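Local coordinates for cytoplasmic export protein 1 (Saccharomyces cerevisiae, PDB 3VWA), which takes part in nuclear tRNA export, binding tRNA and possibly passing aminoacylated tRNAs from export receptors at the nuclear pore to the translation machinery, at residues N498-D510 with A519-E531. Residues are numbered along the deposited sequence; the frame is centred on the assembly and turned at random.
Sequences NKILTVIAPGLLD and AKILFEEYLEKLE
I504 of helix 498-504 drops as a knob into the hole formed by A519, L522, F523 and Y526, and so locks together the two antiparallel helices of the HEAT repeat spanning 494-530, near the C-terminal end of this fragment of the protein. The short axes run at 163° to each other and come within 10.3 Å. Packing is close on the buried side, toward helix 474-487. There the I504 side chain splits its work: CD1 stands over the centre of the Y526 ring, 3.5 Å from the centroid and 12° off the normal, a clear CH-pi contact, while CG1 rests against L522 CD1. A chi1 of -64° sets I504 CG1 beside the backbone N and CG2 opposite that N, from where CG2 meets F523 CD1 at 3.8 Å. I500 CG2 meets Y526 CE1 at an oblique angle, and the Y526 hydroxyl hydrogen-bonds to the carbonyl oxygen of L484, in helix 474-487. L522 also packs on L481 and L484 of that helix, which backs the buried side.

The other flank is looser and closer to solvent. L501 CD1 meets L530 CD2 at 3.8 Å with the two side chains crossing at about a right angle, while CD2 stands farther off, 4.2 Å from L527 CD2. No hydrogen bond links the two segments; apolar contact does the joining. Toward the turn the backbones close in: G507, without a side chain, lets the chain pass close to A519, whose CB lies 3.5 Å from L508 N. The two L508 methyls part: CD1 lies 3.4 Å from CA of the exposed K520, and CD2 sits over one face of the F523 ring, offset toward the rim, with L527 CG covering the opposite face.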
loop_
_atom_site.group_PDB
_atom_site.type_symbol
_atom_site.label_atom_id
_atom_site.label_comp_id
_atom_site.label_asym_id
_atom_site.label_seq_id
_atom_site.Cartn_x
_atom_site.Cartn_y
_atom_site.Cartn_z
ATOM N N ASN A 498 -24.097 45.383 -16.945
ATOM C CA ASN A 498 -25.046 45.549 -15.832
ATOM C C ASN A 498 -24.252 45.773 -14.558
ATOM O O ASN A 498 -24.777 46.336 -13.626
ATOM C CB ASN A 498 -25.824 44.233 -15.525
ATOM C CG ASN A 498 -27.107 44.046 -16.348
ATOM O OD1 ASN A 498 -27.155 44.275 -17.583
ATOM N ND2 ASN A 498 -28.177 43.595 -15.649
ATOM N N LYS A 499 -23.041 45.219 -14.467
ATOM C CA LYS A 499 -22.473 44.988 -13.134
ATOM C C LYS A 499 -20.957 45.001 -13.000
ATOM O O LYS A 499 -20.407 45.710 -12.172
ATOM C CB LYS A 499 -22.999 43.630 -12.625
ATOM C CG LYS A 499 -22.506 43.238 -11.236
ATOM C CD LYS A 499 -23.150 41.927 -10.818
ATOM C CE LYS A 499 -24.640 42.128 -10.517
ATOM N NZ LYS A 499 -25.001 41.289 -9.342
ATOM N N ILE A 500 -20.263 44.189 -13.797
ATOM C CA ILE A 500 -18.793 43.980 -13.596
ATOM C C ILE A 500 -17.921 45.237 -13.851
ATOM O O ILE A 500 -16.860 45.439 -13.168
ATOM C CB ILE A 500 -18.298 42.775 -14.467
ATOM C CG1 ILE A 500 -19.201 41.547 -14.267
ATOM C CG2 ILE A 500 -16.891 42.391 -14.131
ATOM C CD1 ILE A 500 -19.381 41.191 -12.809
ATOM N N LEU A 501 -18.335 46.101 -14.793
ATOM C CA LEU A 501 -17.542 47.337 -15.059
ATOM C C LEU A 501 -17.262 48.167 -13.825
ATOM O O LEU A 501 -16.136 48.585 -13.635
ATOM C CB LEU A 501 -18.175 48.244 -16.107
ATOM C CG LEU A 501 -18.400 47.629 -17.489
ATOM C CD1 LEU A 501 -19.023 48.686 -18.383
ATOM C CD2 LEU A 501 -17.068 47.119 -18.073
ATOM N N THR A 502 -18.293 48.381 -13.005
ATOM C CA THR A 502 -18.195 49.101 -11.760
ATOM C C THR A 502 -17.632 48.309 -10.570
ATOM O O THR A 502 -17.354 48.889 -9.509
ATOM C CB THR A 502 -19.547 49.771 -11.394
ATOM O OG1 THR A 502 -20.628 48.840 -11.538
ATOM C CG2 THR A 502 -19.832 50.918 -12.288
ATOM N N VAL A 503 -17.484 46.984 -10.713
ATOM C CA VAL A 503 -16.648 46.197 -9.791
ATOM C C VAL A 503 -15.157 46.442 -10.114
ATOM O O VAL A 503 -14.336 46.581 -9.221
ATOM C CB VAL A 503 -16.901 44.671 -9.898
ATOM C CG1 VAL A 503 -15.833 43.936 -9.084
ATOM C CG2 VAL A 503 -18.336 44.279 -9.460
ATOM N N ILE A 504 -14.793 46.421 -11.392
ATOM C CA ILE A 504 -13.412 46.734 -11.783
ATOM C C ILE A 504 -13.026 48.171 -11.579
ATOM O O ILE A 504 -12.002 48.461 -10.950
ATOM C CB ILE A 504 -13.134 46.373 -13.231
ATOM C CG1 ILE A 504 -13.263 44.838 -13.394
ATOM C CG2 ILE A 504 -11.719 46.831 -13.612
ATOM C CD1 ILE A 504 -13.495 44.348 -14.794
ATOM N N ALA A 505 -13.844 49.083 -12.071
ATOM C CA ALA A 505 -13.354 50.436 -12.252
ATOM C C ALA A 505 -12.747 51.165 -11.035
ATOM O O ALA A 505 -11.855 51.967 -11.200
ATOM C CB ALA A 505 -14.429 51.291 -12.956
ATOM N N PRO A 506 -13.250 50.918 -9.805
ATOM C CA PRO A 506 -12.649 51.589 -8.652
ATOM C C PRO A 506 -11.137 51.364 -8.467
ATOM O O PRO A 506 -10.423 52.218 -7.908
ATOM C CB PRO A 506 -13.461 51.025 -7.471
ATOM C CG PRO A 506 -14.834 50.843 -8.076
ATOM C CD PRO A 506 -14.571 50.355 -9.493
ATOM N N GLY A 507 -10.658 50.205 -8.902
ATOM C CA GLY A 507 -9.261 49.839 -8.756
ATOM C C GLY A 507 -8.362 50.716 -9.627
ATOM O O GLY A 507 -7.160 50.898 -9.322
ATOM N N LEU A 508 -8.950 51.233 -10.697
ATOM C CA LEU A 508 -8.362 52.314 -11.495
ATOM C C LEU A 508 -7.947 53.502 -10.638
ATOM O O LEU A 508 -6.984 54.226 -10.991
ATOM C CB LEU A 508 -9.390 52.814 -12.487
ATOM C CG LEU A 508 -9.371 52.498 -13.979
ATOM C CD1 LEU A 508 -8.715 51.192 -14.346
ATOM C CD2 LEU A 508 -10.820 52.526 -14.463
ATOM N N LEU A 509 -8.644 53.679 -9.513
ATOM C CA LEU A 509 -8.371 54.828 -8.659
ATOM C C LEU A 509 -7.701 54.524 -7.313
ATOM O O LEU A 509 -7.696 55.368 -6.392
ATOM C CB LEU A 509 -9.638 55.645 -8.436
ATOM C CG LEU A 509 -10.310 56.083 -9.730
ATOM C CD1 LEU A 509 -11.618 56.681 -9.290
ATOM C CD2 LEU A 509 -9.431 57.086 -10.496
ATOM N N ASP A 510 -7.141 53.323 -7.221
ATOM C CA ASP A 510 -6.562 52.789 -6.011
ATOM C C ASP A 510 -5.302 53.594 -5.661
ATOM O O ASP A 510 -4.627 54.090 -6.559
ATOM C CB ASP A 510 -6.159 51.362 -6.307
ATOM C CG ASP A 510 -5.930 50.535 -5.059
ATOM O OD1 ASP A 510 -4.750 50.436 -4.633
ATOM O OD2 ASP A 510 -6.911 49.936 -4.535
ATOM N N ALA A 519 -5.310 47.305 -12.884
ATOM C CA ALA A 519 -6.755 47.452 -13.040
ATOM C C ALA A 519 -7.034 48.040 -14.402
ATOM O O ALA A 519 -8.068 47.754 -15.007
ATOM C CB ALA A 519 -7.328 48.357 -11.973
ATOM N N LYS A 520 -6.163 48.953 -14.840
ATOM C CA LYS A 520 -6.357 49.602 -16.141
ATOM C C LYS A 520 -6.314 48.566 -17.286
ATOM O O LYS A 520 -7.126 48.602 -18.209
ATOM C CB LYS A 520 -5.339 50.731 -16.379
ATOM C CG LYS A 520 -5.545 51.420 -17.722
ATOM C CD LYS A 520 -4.907 52.809 -17.780
ATOM C CE LYS A 520 -3.699 52.797 -18.695
ATOM N NZ LYS A 520 -4.105 52.644 -20.115
ATOM N N ILE A 521 -5.399 47.613 -17.177
ATOM C CA ILE A 521 -5.200 46.653 -18.238
ATOM C C ILE A 521 -6.397 45.696 -18.247
ATOM O O ILE A 521 -6.899 45.333 -19.266
ATOM C CB ILE A 521 -3.845 45.931 -18.071
ATOM C CG1 ILE A 521 -2.664 46.913 -18.231
ATOM C CG2 ILE A 521 -3.715 44.820 -19.097
ATOM C CD1 ILE A 521 -1.282 46.330 -17.825
ATOM N N LEU A 522 -6.867 45.334 -17.070
ATOM C CA LEU A 522 -8.007 44.466 -16.906
ATOM C C LEU A 522 -9.267 45.102 -17.441
ATOM O O LEU A 522 -10.012 44.514 -18.226
ATOM C CB LEU A 522 -8.145 44.266 -15.406
ATOM C CG LEU A 522 -8.734 42.997 -14.799
ATOM C CD1 LEU A 522 -9.740 43.373 -13.717
ATOM C CD2 LEU A 522 -9.198 41.896 -15.749
ATOM N N PHE A 523 -9.510 46.329 -16.995
ATOM C CA PHE A 523 -10.611 47.136 -17.458
ATOM C C PHE A 523 -10.721 47.210 -18.972
ATOM O O PHE A 523 -11.830 47.065 -19.535
ATOM C CB PHE A 523 -10.401 48.551 -16.909
ATOM C CG PHE A 523 -11.616 49.435 -16.988
ATOM C CD1 PHE A 523 -12.858 49.000 -16.491
ATOM C CD2 PHE A 523 -11.530 50.725 -17.528
ATOM C CE1 PHE A 523 -13.988 49.832 -16.544
ATOM C CE2 PHE A 523 -12.648 51.557 -17.574
ATOM C CZ PHE A 523 -13.888 51.122 -17.050
ATOM N N GLU A 524 -9.600 47.489 -19.641
ATOM C CA GLU A 524 -9.617 47.601 -21.121
ATOM C C GLU A 524 -10.032 46.304 -21.754
ATOM O O GLU A 524 -10.775 46.272 -22.737
ATOM C CB GLU A 524 -8.223 47.895 -21.708
ATOM C CG GLU A 524 -7.427 48.933 -20.992
ATOM C CD GLU A 524 -7.562 50.295 -21.598
ATOM O OE1 GLU A 524 -6.530 51.026 -21.631
ATOM O OE2 GLU A 524 -8.692 50.629 -22.026
ATOM N N GLU A 525 -9.505 45.214 -21.223
ATOM C CA GLU A 525 -9.859 43.922 -21.791
ATOM C C GLU A 525 -11.396 43.657 -21.630
ATOM O O GLU A 525 -12.046 43.118 -22.536
ATOM C CB GLU A 525 -8.972 42.848 -21.147
ATOM C CG GLU A 525 -9.352 41.413 -21.523
ATOM C CD GLU A 525 -8.573 40.361 -20.749
ATOM O OE1 GLU A 525 -8.887 39.161 -20.985
ATOM O OE2 GLU A 525 -7.642 40.711 -19.940
ATOM N N TYR A 526 -12.000 44.109 -20.519
ATOM C CA TYR A 526 -13.453 43.908 -20.343
ATOM C C TYR A 526 -14.246 44.850 -21.236
ATOM O O TYR A 526 -15.286 44.475 -21.770
ATOM C CB TYR A 526 -13.856 44.167 -18.883
ATOM C CG TYR A 526 -13.843 42.928 -17.993
ATOM C CD1 TYR A 526 -15.038 42.336 -17.586
ATOM C CD2 TYR A 526 -12.647 42.395 -17.528
ATOM C CE1 TYR A 526 -15.041 41.202 -16.741
ATOM C CE2 TYR A 526 -12.615 41.287 -16.680
ATOM C CZ TYR A 526 -13.809 40.700 -16.261
ATOM O OH TYR A 526 -13.750 39.605 -15.427
ATOM N N LEU A 527 -13.758 46.087 -21.358
ATOM C CA LEU A 527 -14.283 47.074 -22.299
ATOM C C LEU A 527 -14.278 46.607 -23.735
ATOM O O LEU A 527 -15.247 46.860 -24.489
ATOM C CB LEU A 527 -13.459 48.379 -22.243
ATOM C CG LEU A 527 -13.654 49.226 -20.992
ATOM C CD1 LEU A 527 -12.732 50.432 -21.149
ATOM C CD2 LEU A 527 -15.135 49.640 -20.851
ATOM N N GLU A 528 -13.170 45.976 -24.112
ATOM C CA GLU A 528 -13.001 45.432 -25.474
ATOM C C GLU A 528 -14.000 44.340 -25.714
ATOM O O GLU A 528 -14.658 44.297 -26.769
ATOM C CB GLU A 528 -11.584 44.878 -25.666
ATOM C CG GLU A 528 -10.645 45.771 -26.474
ATOM C CD GLU A 528 -9.451 46.321 -25.682
ATOM O OE1 GLU A 528 -9.455 47.544 -25.363
ATOM O OE2 GLU A 528 -8.498 45.540 -25.393
ATOM N N LYS A 529 -14.162 43.457 -24.719
ATOM C CA LYS A 529 -15.152 42.401 -24.865
ATOM C C LYS A 529 -16.545 42.984 -25.083
ATOM O O LYS A 529 -17.252 42.582 -26.009
ATOM C CB LYS A 529 -15.074 41.389 -23.725
ATOM C CG LYS A 529 -16.288 40.477 -23.661
ATOM C CD LYS A 529 -16.002 39.177 -22.905
ATOM C CE LYS A 529 -17.304 38.441 -22.627
ATOM N NZ LYS A 529 -16.912 37.148 -21.974
ATOM N N LEU A 530 -16.909 43.983 -24.273
ATOM C CA LEU A 530 -18.219 44.661 -24.402
ATOM C C LEU A 530 -18.383 45.365 -25.716
ATOM O O LEU A 530 -19.456 45.272 -26.343
ATOM C CB LEU A 530 -18.463 45.658 -23.261
ATOM C CG LEU A 530 -19.703 46.577 -23.181
ATOM C CD1 LEU A 530 -21.041 45.825 -23.326
ATOM C CD2 LEU A 530 -19.680 47.383 -21.865
ATOM N N GLU A 531 -17.342 46.101 -26.115
ATOM C CA GLU A 531 -17.373 46.850 -27.384
ATOM C C GLU A 531 -17.599 45.951 -28.606
ATOM O O GLU A 531 -18.344 46.334 -29.532
ATOM C CB GLU A 531 -16.093 47.679 -27.566
#